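Local coordinates for Phospholipase/Carboxylesterase (Dyadobacter fermentans, PDB 4H0C), which probably hydrolyses carboxylic esters as a member of the alpha/beta hydrolase superfamily, possibly including palmitoyl thioesters on proteins, at residues Gly32-Asp37 / Thr58-Tyr63; Ala90-Gln95 / Glu100-Ala105; Gly127-Thr132 / Gln202-Thr207; Leu140-Tyr145 / Val174-Asp179. All coordinates share one frame; numbering follows the deposited sequence.

In the fold
The four contacts illustrate how chemistry follows place in an alpha/beta hydrolase fold. Contacts 2 and 3 are buried helix-on-strand packings, mainly of isoleucine and valine, joined by a phenylalanine in contact 3 and a glutamate methylene in contact 2. They meet directly, because strands 102-107 and 127-131 are neighbours in the same sheet and F104 O probably accepts a hydrogen bond from I129 N. Contact 4 is partly buried and fastens a loop to helix 167-179, again through apolar groups; it is nested in the chain loop that contact 3 closes. Contact 1 differs in kind: two surface loops meet there through backbone atoms and an amide. Contacts 1 and 4 lie on opposite sides of the chain's centre.

Contact 1: Gly32-Asp37 / Thr58-Tyr63; sequences GGTAAD and TNNSWY
G32 and N60 join two surface loops, which leave the neighbouring parallel strands 23-28 and 50-55, by a backbone bond. G32 N donates to N60 O at 2.7 Å; the acceptor faces the donor almost head-on (C=O...N 161°), although the bend at the hydrogen (134°) keeps the bond from being straight. The side chain of N60 adds packing: its CB lies 3.5 Å from G33 O, and its flat amide runs on beside the same peptide, with ND2 ending 4.2 Å from T34 CG2. T34 and N60 thus lie alongside one another, pointing the same way. T34 is also the N-cap of helix 35-39. With OG1 set between the backbone N and the carbonyl carbon (chi1 66°), the hydroxyl accepts from D37 N at 3.1 Å; in one of the two conformers of D37, a weak and less certain return bond from T34 N to D37 OD2 would complete a capping box. A valine here would probably leave D37 N without its side-chain capping acceptor. Behind the loops, A35 rests on A54 of strand 50-55, while W62 stacks on H29 and reaches helices 77-94 and 109-120 through L84 and L113.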
loop_
_atom_site.group_PDB
_atom_site.type_symbol
_atom_site.label_atom_id
_atom_site.label_comp_id
_atom_site.label_asym_id
_atom_site.label_seq_id
_atom_site.Cartn_x
_atom_site.Cartn_y
_atom_site.Cartn_z
ATOM N N GLY A 32 13.804 -3.729 -3.032
ATOM C CA GLY A 32 15.178 -3.272 -2.778
ATOM C C GLY A 32 15.255 -2.038 -1.891
ATOM O O GLY A 32 16.339 -1.480 -1.692
ATOM N N GLY A 33 14.114 -1.614 -1.349
ATOM C CA GLY A 33 14.028 -0.365 -0.605
ATOM C C GLY A 33 14.061 -0.573 0.887
ATOM O O GLY A 33 14.206 -1.708 1.373
ATOM N N THR A 34 13.941 0.523 1.631
ATOM C CA THR A 34 14.000 0.432 3.089
ATOM C C THR A 34 12.909 1.242 3.720
ATOM O O THR A 34 12.389 2.192 3.113
ATOM C CB THR A 34 15.367 0.906 3.671
ATOM O OG1 THR A 34 15.526 2.309 3.441
ATOM C CG2 THR A 34 16.544 0.146 3.043
ATOM N N ALA A 35 12.571 0.878 4.958
ATOM C CA ALA A 35 11.624 1.665 5.746
ATOM C C ALA A 35 12.074 3.118 5.926
ATOM O O ALA A 35 11.255 4.055 5.784
ATOM C CB ALA A 35 11.401 1.014 7.090
ATOM N N ALA A 36 13.360 3.314 6.245
ATOM C CA ALA A 36 13.886 4.683 6.422
ATOM C C ALA A 36 13.694 5.534 5.159
ATOM O O ALA A 36 13.392 6.728 5.261
ATOM C CB ALA A 36 15.351 4.677 6.851
ATOM N N ASP A 37 13.895 4.905 3.992
ATOM C CA ASP A 37 13.673 5.528 2.683
ATOM C C ASP A 37 12.246 6.054 2.607
ATOM O O ASP A 37 12.022 7.264 2.541
ATOM C CB ASP A 37 13.859 4.520 1.537
ATOM C CG ASP A 37 15.311 4.167 1.266
ATOM O OD1 ASP A 37 16.201 4.985 1.575
ATOM O OD2 ASP A 37 15.557 3.056 0.722
ATOM N N THR A 58 12.186 -8.204 4.975
ATOM C CA THR A 58 13.329 -9.091 4.949
ATOM C C THR A 58 13.766 -9.202 3.495
ATOM O O THR A 58 12.924 -9.212 2.600
ATOM C CB THR A 58 12.948 -10.452 5.558
ATOM O OG1 THR A 58 12.687 -10.249 6.952
ATOM C CG2 THR A 58 14.073 -11.486 5.410
ATOM N N ASN A 59 15.081 -9.221 3.277
ATOM C CA ASN A 59 15.687 -9.182 1.932
ATOM C C ASN A 59 15.376 -7.896 1.157
ATOM O O ASN A 59 15.593 -7.818 -0.073
ATOM C CB ASN A 59 15.305 -10.424 1.131
ATOM C CG ASN A 59 15.844 -11.707 1.753
ATOM O OD1 ASN A 59 16.959 -11.721 2.267
ATOM N ND2 ASN A 59 15.055 -12.790 1.710
ATOM N N ASN A 60 14.904 -6.881 1.888
ATOM C CA ASN A 60 14.457 -5.608 1.305
ATOM C C ASN A 60 13.449 -5.822 0.170
ATOM O O ASN A 60 13.354 -5.005 -0.751
ATOM C CB ASN A 60 15.642 -4.787 0.768
ATOM C CG ASN A 60 16.531 -4.221 1.854
ATOM O OD1 ASN A 60 16.265 -4.350 3.040
ATOM N ND2 ASN A 60 17.600 -3.574 1.435
ATOM N N SER A 61 12.687 -6.916 0.245
ATOM C CA SER A 61 11.734 -7.240 -0.801
ATOM C C SER A 61 10.575 -8.039 -0.235
ATOM O O SER A 61 10.782 -9.104 0.377
ATOM C CB SER A 61 12.431 -8.019 -1.932
ATOM O OG SER A 61 11.494 -8.408 -2.938
ATOM N N TRP A 62 9.354 -7.526 -0.440
ATOM C CA TRP A 62 8.130 -8.194 0.064
ATOM C C TRP A 62 7.902 -9.586 -0.466
ATOM O O TRP A 62 7.429 -10.459 0.263
ATOM C CB TRP A 62 6.897 -7.302 -0.116
ATOM C CG TRP A 62 7.067 -5.990 0.613
ATOM C CD1 TRP A 62 7.164 -4.703 0.074
ATOM C CD2 TRP A 62 7.158 -5.811 2.064
ATOM N NE1 TRP A 62 7.314 -3.771 1.073
ATOM C CE2 TRP A 62 7.340 -4.376 2.297
ATOM C CE3 TRP A 62 7.145 -6.678 3.147
ATOM C CZ2 TRP A 62 7.473 -3.847 3.592
ATOM C CZ3 TRP A 62 7.272 -6.148 4.432
ATOM C CH2 TRP A 62 7.440 -4.759 4.646
ATOM N N TYR A 63 8.237 -9.807 -1.729
ATOM C CA TYR A 63 8.058 -11.129 -2.353
ATOM C C TYR A 63 9.010 -11.165 -3.557
ATOM O O TYR A 63 9.323 -10.104 -4.128
ATOM C CB TYR A 63 6.561 -11.350 -2.757
ATOM C CG TYR A 63 5.929 -10.152 -3.434
ATOM C CD1 TYR A 63 6.152 -9.900 -4.801
ATOM C CD2 TYR A 63 5.157 -9.232 -2.715
ATOM C CE1 TYR A 63 5.608 -8.778 -5.422
ATOM C CE2 TYR A 63 4.586 -8.143 -3.335
ATOM C CZ TYR A 63 4.840 -7.903 -4.677
ATOM O OH TYR A 63 4.318 -6.803 -5.283
#

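Contact 2: Ala90-Gln95 / Glu100-Ala105; sequences AEIEAQ and EQIYFA
I92 and I102 pack a helix against a strand within a beta-alpha-beta crossover of the alpha/beta hydrolase fold: strand 50-55 leads through helix 77-94 to strand 102-107, parallel to it in the sheet. The apolar part of the contact centres on the outer end of I102. That side chain has CG1 anti to its carbonyl carbon and is extended beyond it (chi2 170°), which carries CD1 out from the strand to the last turns of the helix. There the CG2 branch of I92 approaches at a slant, 3.6 Å from I102 CD1 and 3.7 Å from I102 CG1, so that one methyl covers the final two carbons of its partner. I97, in the connecting loop, touches both isoleucines, and I92 also rests on A24 and V26 of strand 23-28.

The second kind of interaction uses the aliphatic part of a charged residue. E93 runs across I102 at about a right angle and contributes its CG methylene, while its carboxylate continues past the contact to form a salt bridge with R123. E93 thus packs its aliphatic part on I102 while its charge is paired elsewhere. On the sheet side, I102 is fixed by backbone bonding to G126, and F104 by bonding to G127. The methylene contact itself is a single carbon pair, E93 CG to I102 CD1, at 3.9 Å.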
loop_
_atom_site.group_PDB
_atom_site.type_symbol
_atom_site.label_atom_id
_atom_site.label_comp_id
_atom_site.label_asym_id
_atom_site.label_seq_id
_atom_site.Cartn_x
_atom_site.Cartn_y
_atom_site.Cartn_z
ATOM N N ALA A 90 -2.805 -3.940 13.685
ATOM C CA ALA A 90 -3.225 -4.359 15.019
ATOM C C ALA A 90 -2.561 -3.527 16.116
ATOM O O ALA A 90 -3.219 -3.121 17.076
ATOM C CB ALA A 90 -2.943 -5.849 15.234
ATOM N N GLU A 91 -1.260 -3.273 15.984
ATOM C CA GLU A 91 -0.545 -2.439 16.979
ATOM C C GLU A 91 -1.138 -1.029 17.075
ATOM O O GLU A 91 -1.401 -0.518 18.176
ATOM C CB GLU A 91 0.952 -2.375 16.666
ATOM C CG GLU A 91 1.692 -3.671 16.968
ATOM C CD GLU A 91 3.209 -3.555 16.843
ATOM O OE1 GLU A 91 3.867 -4.606 16.702
ATOM O OE2 GLU A 91 3.748 -2.424 16.885
ATOM N N ILE A 92 -1.378 -0.423 15.912
ATOM C CA ILE A 92 -1.968 0.909 15.842
ATOM C C ILE A 92 -3.331 0.933 16.537
ATOM O O ILE A 92 -3.602 1.821 17.375
ATOM C CB ILE A 92 -2.063 1.418 14.393
ATOM C CG1 ILE A 92 -0.653 1.586 13.838
ATOM C CG2 ILE A 92 -2.790 2.768 14.337
ATOM C CD1 ILE A 92 -0.560 1.715 12.321
ATOM N N GLU A 93 -4.186 -0.045 16.224
ATOM C CA GLU A 93 -5.492 -0.080 16.866
ATOM C C GLU A 93 -5.363 -0.286 18.372
ATOM O O GLU A 93 -6.131 0.302 19.123
ATOM C CB GLU A 93 -6.400 -1.145 16.251
ATOM C CG GLU A 93 -6.740 -0.856 14.788
ATOM C CD GLU A 93 -7.637 -1.927 14.189
ATOM O OE1 GLU A 93 -7.119 -2.832 13.516
ATOM O OE2 GLU A 93 -8.854 -1.884 14.410
ATOM N N ALA A 94 -4.374 -1.064 18.815
ATOM C CA ALA A 94 -4.172 -1.272 20.258
ATOM C C ALA A 94 -3.662 -0.007 20.972
ATOM O O ALA A 94 -3.790 0.114 22.195
ATOM C CB ALA A 94 -3.256 -2.467 20.533
ATOM N N GLN A 95 -3.081 0.923 20.208
ATOM C CA GLN A 95 -2.624 2.215 20.747
ATOM C C GLN A 95 -3.769 3.192 20.773
ATOM O O GLN A 95 -3.594 4.339 21.195
ATOM C CB GLN A 95 -1.507 2.830 19.888
ATOM C CG GLN A 95 -0.271 1.966 19.676
ATOM C CD GLN A 95 0.673 1.973 20.861
ATOM O OE1 GLN A 95 0.416 2.618 21.890
ATOM N NE2 GLN A 95 1.789 1.254 20.721
ATOM N N GLU A 100 -10.536 3.724 10.921
ATOM C CA GLU A 100 -11.010 4.841 10.100
ATOM C C GLU A 100 -10.097 6.083 10.112
ATOM O O GLU A 100 -10.284 7.000 9.290
ATOM C CB GLU A 100 -12.459 5.220 10.437
ATOM C CG GLU A 100 -12.612 5.908 11.772
ATOM C CD GLU A 100 -13.994 6.484 11.959
ATOM O OE1 GLU A 100 -14.868 6.277 11.081
ATOM O OE2 GLU A 100 -14.202 7.152 12.986
ATOM N N GLN A 101 -9.097 6.077 11.006
ATOM C CA GLN A 101 -8.058 7.103 11.062
ATOM C C GLN A 101 -6.701 6.519 10.661
ATOM O O GLN A 101 -5.666 7.149 10.907
ATOM C CB GLN A 101 -7.953 7.708 12.469
ATOM C CG GLN A 101 -9.199 8.443 12.949
ATOM C CD GLN A 101 -9.663 9.522 11.987
ATOM O OE1 GLN A 101 -8.865 10.147 11.282
ATOM N NE2 GLN A 101 -10.969 9.753 11.961
ATOM N N ILE A 102 -6.701 5.327 10.045
ATOM C CA ILE A 102 -5.455 4.699 9.596
ATOM C C ILE A 102 -5.390 4.821 8.085
ATOM O O ILE A 102 -6.364 4.480 7.372
ATOM C CB ILE A 102 -5.296 3.214 10.045
ATOM C CG1 ILE A 102 -5.272 3.099 11.576
ATOM C CG2 ILE A 102 -4.002 2.629 9.461
ATOM C CD1 ILE A 102 -5.347 1.667 12.122
ATOM N N TYR A 103 -4.266 5.356 7.617
ATOM C CA TYR A 103 -3.990 5.571 6.194
ATOM C C TYR A 103 -2.915 4.609 5.744
ATOM O O TYR A 103 -2.157 4.097 6.573
ATOM C CB TYR A 103 -3.514 7.008 5.990
ATOM C CG TYR A 103 -4.570 8.039 6.308
ATOM C CD1 TYR A 103 -4.965 8.293 7.639
ATOM C CD2 TYR A 103 -5.205 8.743 5.288
ATOM C CE1 TYR A 103 -5.941 9.244 7.928
ATOM C CE2 TYR A 103 -6.175 9.694 5.569
ATOM C CZ TYR A 103 -6.542 9.948 6.883
ATOM O OH TYR A 103 -7.534 10.889 7.123
ATOM N N PHE A 104 -2.865 4.337 4.442
ATOM C CA PHE A 104 -1.817 3.481 3.870
ATOM C C PHE A 104 -1.184 4.181 2.680
ATOM O O PHE A 104 -1.883 4.833 1.887
ATOM C CB PHE A 104 -2.373 2.134 3.381
ATOM C CG PHE A 104 -2.986 1.290 4.464
ATOM C CD1 PHE A 104 -4.257 1.591 4.970
ATOM C CD2 PHE A 104 -2.305 0.198 4.976
ATOM C CE1 PHE A 104 -4.820 0.816 5.969
ATOM C CE2 PHE A 104 -2.882 -0.590 5.982
ATOM C CZ PHE A 104 -4.132 -0.273 6.485
ATOM N N ALA A 105 0.140 4.045 2.551
ATOM C CA ALA A 105 0.844 4.633 1.413
ATOM C C ALA A 105 1.951 3.703 0.965
ATOM O O ALA A 105 2.748 3.250 1.784
ATOM C CB ALA A 105 1.393 6.011 1.764
#

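Contact 3: Gly127-Thr132 / Gln202-Thr207; sequences GIIAFT and QLVNNT
T207 OG1 donates to L203 O at 2.7 Å, four residues back and beside V204, the residue that packs onto I129 and F131. The hydroxyl comes in 34° out of the carbonyl plane, and N206 N adds a weak bond to the same oxygen at 3.3 Å, so L203 O is held twice.

V204 spreads its two methyls over different partners. Its CG1, anti to the backbone N (chi1 165°), meets the far end of I129 tip to tip: I129 CD1 lies only 3.5 Å away, tighter than usual carbon contact. The other methyl, CG2, lies 3.8 Å from F131 CE1 and comes to the phenyl ring obliquely, and the same methyl also lies 3.9 Å from I129 CG2.

In terms of the alpha/beta hydrolase fold, this is the C-terminal helix, 198-206, packing on an interior strand, 127-131, of the sheet. Some seventy residues of chain separate the two segments. The strand is bonded through its backbone to F104 and G106 of the neighbouring strand 102-107, while V204 also touches F155 of strand 153-160 on the other side.

Within the strand, I129 CG2 sits 3.4 Å above the plane of the F131 ring, displaced toward its rim, and probably helps to limit the ring's tilt. F131 also touches E200 and I201 one turn earlier in the helix, and lies near, without touching, the residues of a probable Ser-His-Asp triad. Beyond the helix the chain runs to I208 and K210, which bind a sodium ion about 9 Å from the side chain of I129.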
loop_
_atom_site.group_PDB
_atom_site.type_symbol
_atom_site.label_atom_id
_atom_site.label_comp_id
_atom_site.label_asym_id
_atom_site.label_seq_id
_atom_site.Cartn_x
_atom_site.Cartn_y
_atom_site.Cartn_z
ATOM N N GLY A 127 -7.650 6.470 4.406
ATOM C CA GLY A 127 -7.353 6.678 2.992
ATOM C C GLY A 127 -6.261 5.721 2.569
ATOM O O GLY A 127 -5.503 5.220 3.415
ATOM N N ILE A 128 -6.189 5.434 1.272
ATOM C CA ILE A 128 -5.229 4.472 0.748
ATOM C C ILE A 128 -4.559 5.076 -0.473
ATOM O O ILE A 128 -5.232 5.531 -1.390
ATOM C CB ILE A 128 -5.937 3.138 0.382
ATOM C CG1 ILE A 128 -6.546 2.507 1.649
ATOM C CG2 ILE A 128 -4.951 2.184 -0.275
ATOM C CD1 ILE A 128 -7.581 1.406 1.392
ATOM N N ILE A 129 -3.228 5.114 -0.465
ATOM C CA ILE A 129 -2.460 5.705 -1.563
ATOM C C ILE A 129 -1.564 4.644 -2.184
ATOM O O ILE A 129 -0.645 4.117 -1.532
ATOM C CB ILE A 129 -1.603 6.865 -1.031
ATOM C CG1 ILE A 129 -2.479 7.926 -0.346
ATOM C CG2 ILE A 129 -0.792 7.458 -2.167
ATOM C CD1 ILE A 129 -1.708 8.712 0.702
ATOM N N ALA A 130 -1.844 4.294 -3.438
ATOM C CA ALA A 130 -1.094 3.262 -4.144
ATOM C C ALA A 130 -0.394 3.855 -5.352
ATOM O O ALA A 130 -0.956 3.915 -6.467
ATOM C CB ALA A 130 -2.013 2.115 -4.549
ATOM N N PHE A 131 0.829 4.348 -5.129
ATOM C CA PHE A 131 1.636 4.916 -6.219
ATOM C C PHE A 131 2.206 3.782 -7.057
ATOM O O PHE A 131 3.122 3.080 -6.622
ATOM C CB PHE A 131 2.815 5.755 -5.692
ATOM C CG PHE A 131 2.423 6.997 -4.927
ATOM C CD1 PHE A 131 1.688 8.020 -5.526
ATOM C CD2 PHE A 131 2.856 7.169 -3.599
ATOM C CE1 PHE A 131 1.372 9.176 -4.814
ATOM C CE2 PHE A 131 2.555 8.321 -2.893
ATOM C CZ PHE A 131 1.799 9.332 -3.496
ATOM N N THR A 132 1.683 3.636 -8.275
ATOM C CA THR A 132 2.149 2.626 -9.250
ATOM C C THR A 132 2.078 1.194 -8.721
ATOM O O THR A 132 3.106 0.522 -8.493
ATOM C CB THR A 132 3.537 2.959 -9.799
ATOM O OG1 THR A 132 3.554 4.347 -10.175
ATOM C CG2 THR A 132 3.874 2.083 -11.067
ATOM N N GLN A 202 1.052 16.278 -5.149
ATOM C CA GLN A 202 0.110 17.388 -4.945
ATOM C C GLN A 202 -1.317 16.870 -4.927
ATOM O O GLN A 202 -2.143 17.323 -4.122
ATOM C CB GLN A 202 0.164 18.417 -6.074
ATOM C CG GLN A 202 1.478 19.125 -6.331
ATOM C CD GLN A 202 1.323 20.201 -7.403
ATOM O OE1 GLN A 202 1.897 20.101 -8.495
ATOM N NE2 GLN A 202 0.522 21.231 -7.101
ATOM N N LEU A 203 -1.617 15.966 -5.862
ATOM C CA LEU A 203 -2.968 15.454 -5.983
ATOM C C LEU A 203 -3.367 14.696 -4.732
ATOM O O LEU A 203 -4.481 14.877 -4.225
ATOM C CB LEU A 203 -3.137 14.597 -7.234
ATOM C CG LEU A 203 -4.573 14.165 -7.536
ATOM C CD1 LEU A 203 -5.559 15.334 -7.485
ATOM C CD2 LEU A 203 -4.572 13.471 -8.892
ATOM N N VAL A 204 -2.453 13.874 -4.220
ATOM C CA VAL A 204 -2.734 13.127 -2.995
ATOM C C VAL A 204 -2.924 14.103 -1.822
ATOM O O VAL A 204 -3.818 13.926 -0.980
ATOM C CB VAL A 204 -1.649 12.064 -2.719
ATOM C CG1 VAL A 204 -1.740 11.565 -1.291
ATOM C CG2 VAL A 204 -1.831 10.898 -3.691
ATOM N N ASN A 205 -2.096 15.141 -1.769
ATOM C CA ASN A 205 -2.199 16.108 -0.662
ATOM C C ASN A 205 -3.506 16.880 -0.648
ATOM O O ASN A 205 -4.001 17.227 0.420
ATOM C CB ASN A 205 -1.020 17.085 -0.690
ATOM C CG ASN A 205 0.277 16.449 -0.235
ATOM O OD1 ASN A 205 0.285 15.384 0.398
ATOM N ND2 ASN A 205 1.384 17.109 -0.543
ATOM N N ASN A 206 -4.061 17.127 -1.837
ATOM C CA ASN A 206 -5.309 17.887 -1.991
ATOM C C ASN A 206 -6.574 17.037 -1.957
ATOM O O ASN A 206 -7.686 17.574 -1.991
ATOM C CB ASN A 206 -5.277 18.710 -3.278
ATOM C CG ASN A 206 -4.225 19.791 -3.244
ATOM O OD1 ASN A 206 -4.057 20.496 -2.246
ATOM N ND2 ASN A 206 -3.511 19.933 -4.342
ATOM N N THR A 207 -6.401 15.717 -1.873
ATOM C CA THR A 207 -7.530 14.789 -1.874
ATOM C C THR A 207 -7.461 13.862 -0.668
ATOM O O THR A 207 -8.035 14.166 0.387
ATOM C CB THR A 207 -7.638 14.004 -3.208
ATOM O OG1 THR A 207 -6.439 13.244 -3.448
ATOM C CG2 THR A 207 -7.875 14.977 -4.389
#

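Contact 4: Leu140-Tyr145 / Val174-Asp179; sequences LAIGNY and VTILED
I176 points from helix 167-179 into the loop 140-145, where L140, I142 and Y145 each meet it from a different direction. L140 runs antiparallel to it: the two side chains slide past one another, and L140 CD1 comes to 3.9 Å from I176 CD1. I142 crosses at a slant. Its chain folds back at the second torsion (chi2 -60°), swinging CD1 from the exposed 3-10 turn toward the helix until it lies 3.4 Å from I176 CD1, closer than carbons usually approach. Y145 stands at about a right angle to I176 and takes the other branch, with Y145 CD2 4.1 Å from I176 CG2 and the methyl coming to the ring obliquely.

The division of labour follows from the branching of I176. CG1 lies anti to the carbonyl carbon and the chain is extended beyond it, carrying CD1 forward to the two aliphatic partners, while CG2 remains beside the helix for the ring. The loop is shaped by its own backbone, Y145 N bonding to I142 O at 3.0 Å. The far end of Y145 is anchored elsewhere, its OH bonded to E116 of helix 109-120, and other flanks of helix 167-179 rest on the sheet through V174 and L177. An alanine in place of I176 would probably leave the ends of L140 and I142 without their shared partner and open a gap beside the tyrosine ring.

Because all three cross-contacts are between apolar carbons, the attachment of loop to helix probably depends on close fit and on a partial exclusion of water, since I142 stays exposed, while the directional bonds lie within each segment or reach beyond the pair.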
loop_
_atom_site.group_PDB
_atom_site.type_symbol
_atom_site.label_atom_id
_atom_site.label_comp_id
_atom_site.label_asym_id
_atom_site.label_seq_id
_atom_site.Cartn_x
_atom_site.Cartn_y
_atom_site.Cartn_z
ATOM N N LEU A 140 -6.352 -12.832 -10.929
ATOM C CA LEU A 140 -6.968 -12.253 -9.737
ATOM C C LEU A 140 -7.789 -13.331 -9.057
ATOM O O LEU A 140 -8.569 -14.021 -9.708
ATOM C CB LEU A 140 -7.853 -11.075 -10.095
ATOM C CG LEU A 140 -7.116 -9.904 -10.769
ATOM C CD1 LEU A 140 -8.072 -9.045 -11.584
ATOM C CD2 LEU A 140 -6.365 -9.086 -9.735
ATOM N N ALA A 141 -7.591 -13.487 -7.753
ATOM C CA ALA A 141 -8.348 -14.446 -6.975
ATOM C C ALA A 141 -9.368 -13.669 -6.136
ATOM O O ALA A 141 -9.082 -13.290 -4.994
ATOM C CB ALA A 141 -7.411 -15.254 -6.081
ATOM N N ILE A 142 -10.555 -13.425 -6.705
ATOM C CA ILE A 142 -11.545 -12.544 -6.075
ATOM C C ILE A 142 -11.999 -13.091 -4.730
ATOM O O ILE A 142 -12.438 -12.321 -3.845
ATOM C CB ILE A 142 -12.791 -12.295 -6.988
ATOM C CG1 ILE A 142 -12.365 -11.903 -8.394
ATOM C CG2 ILE A 142 -13.718 -11.227 -6.399
ATOM C CD1 ILE A 142 -11.541 -10.642 -8.450
ATOM N N GLY A 143 -11.902 -14.414 -4.565
ATOM C CA GLY A 143 -12.357 -15.043 -3.338
ATOM C C GLY A 143 -11.589 -14.636 -2.097
ATOM O O GLY A 143 -12.080 -14.855 -0.975
ATOM N N ASN A 144 -10.400 -14.045 -2.290
ATOM C CA ASN A 144 -9.589 -13.502 -1.194
ATOM C C ASN A 144 -10.021 -12.128 -0.692
ATOM O O ASN A 144 -9.576 -11.684 0.385
ATOM C CB ASN A 144 -8.121 -13.435 -1.608
ATOM C CG ASN A 144 -7.502 -14.810 -1.777
ATOM O OD1 ASN A 144 -7.968 -15.817 -1.212
ATOM N ND2 ASN A 144 -6.449 -14.865 -2.548
ATOM N N TYR A 145 -10.889 -11.462 -1.455
ATOM C CA TYR A 145 -11.210 -10.074 -1.176
ATOM C C TYR A 145 -12.507 -9.978 -0.412
ATOM O O TYR A 145 -13.557 -10.435 -0.892
ATOM C CB TYR A 145 -11.237 -9.253 -2.459
ATOM C CG TYR A 145 -9.921 -9.267 -3.195
ATOM C CD1 TYR A 145 -8.703 -9.157 -2.493
ATOM C CD2 TYR A 145 -9.871 -9.444 -4.594
ATOM C CE1 TYR A 145 -7.486 -9.195 -3.156
ATOM C CE2 TYR A 145 -8.658 -9.459 -5.259
ATOM C CZ TYR A 145 -7.473 -9.343 -4.543
ATOM O OH TYR A 145 -6.288 -9.372 -5.235
ATOM N N VAL A 174 -8.998 -1.183 -10.019
ATOM C CA VAL A 174 -10.017 -0.141 -9.831
ATOM C C VAL A 174 -11.440 -0.748 -9.822
ATOM O O VAL A 174 -12.290 -0.436 -8.945
ATOM C CB VAL A 174 -9.875 0.964 -10.917
ATOM C CG1 VAL A 174 -11.033 1.955 -10.864
ATOM C CG2 VAL A 174 -8.535 1.690 -10.777
ATOM N N THR A 175 -11.704 -1.627 -10.777
ATOM C CA THR A 175 -13.020 -2.261 -10.869
ATOM C C THR A 175 -13.359 -3.011 -9.577
ATOM O O THR A 175 -14.464 -2.875 -9.043
ATOM C CB THR A 175 -13.135 -3.162 -12.104
ATOM O OG1 THR A 175 -12.946 -2.350 -13.268
ATOM C CG2 THR A 175 -14.506 -3.804 -12.162
ATOM N N ILE A 176 -12.388 -3.747 -9.048
ATOM C CA ILE A 176 -12.607 -4.514 -7.814
ATOM C C ILE A 176 -12.792 -3.566 -6.628
ATOM O O ILE A 176 -13.709 -3.754 -5.799
ATOM C CB ILE A 176 -11.442 -5.496 -7.572
ATOM C CG1 ILE A 176 -11.540 -6.662 -8.566
ATOM C CG2 ILE A 176 -11.487 -6.032 -6.149
ATOM C CD1 ILE A 176 -10.282 -7.488 -8.722
ATOM N N LEU A 177 -11.923 -2.565 -6.527
ATOM C CA LEU A 177 -12.030 -1.554 -5.442
ATOM C C LEU A 177 -13.375 -0.844 -5.470
ATOM O O LEU A 177 -14.022 -0.653 -4.418
ATOM C CB LEU A 177 -10.901 -0.510 -5.555
ATOM C CG LEU A 177 -9.478 -0.998 -5.252
ATOM C CD1 LEU A 177 -8.446 -0.046 -5.835
ATOM C CD2 LEU A 177 -9.267 -1.127 -3.760
ATOM N N GLU A 178 -13.823 -0.477 -6.668
ATOM C CA GLU A 178 -15.131 0.197 -6.797
ATOM C C GLU A 178 -16.289 -0.719 -6.407
ATOM O O GLU A 178 -17.185 -0.309 -5.661
ATOM C CB GLU A 178 -15.313 0.773 -8.195
ATOM C CG GLU A 178 -14.449 2.018 -8.412
ATOM C CD GLU A 178 -14.669 2.693 -9.752
ATOM O OE1 GLU A 178 -15.039 2.005 -10.724
ATOM O OE2 GLU A 178 -14.465 3.932 -9.827
ATOM N N ASP A 179 -16.226 -1.976 -6.835
ATOM C CA ASP A 179 -17.212 -2.984 -6.406
ATOM C C ASP A 179 -17.290 -3.165 -4.893
ATOM O O ASP A 179 -18.364 -3.443 -4.345
ATOM C CB ASP A 179 -16.975 -4.321 -7.123
ATOM C CG ASP A 179 -17.513 -4.315 -8.550
ATOM O OD1 ASP A 179 -18.282 -3.381 -8.923
ATOM O OD2 ASP A 179 -17.161 -5.245 -9.304
#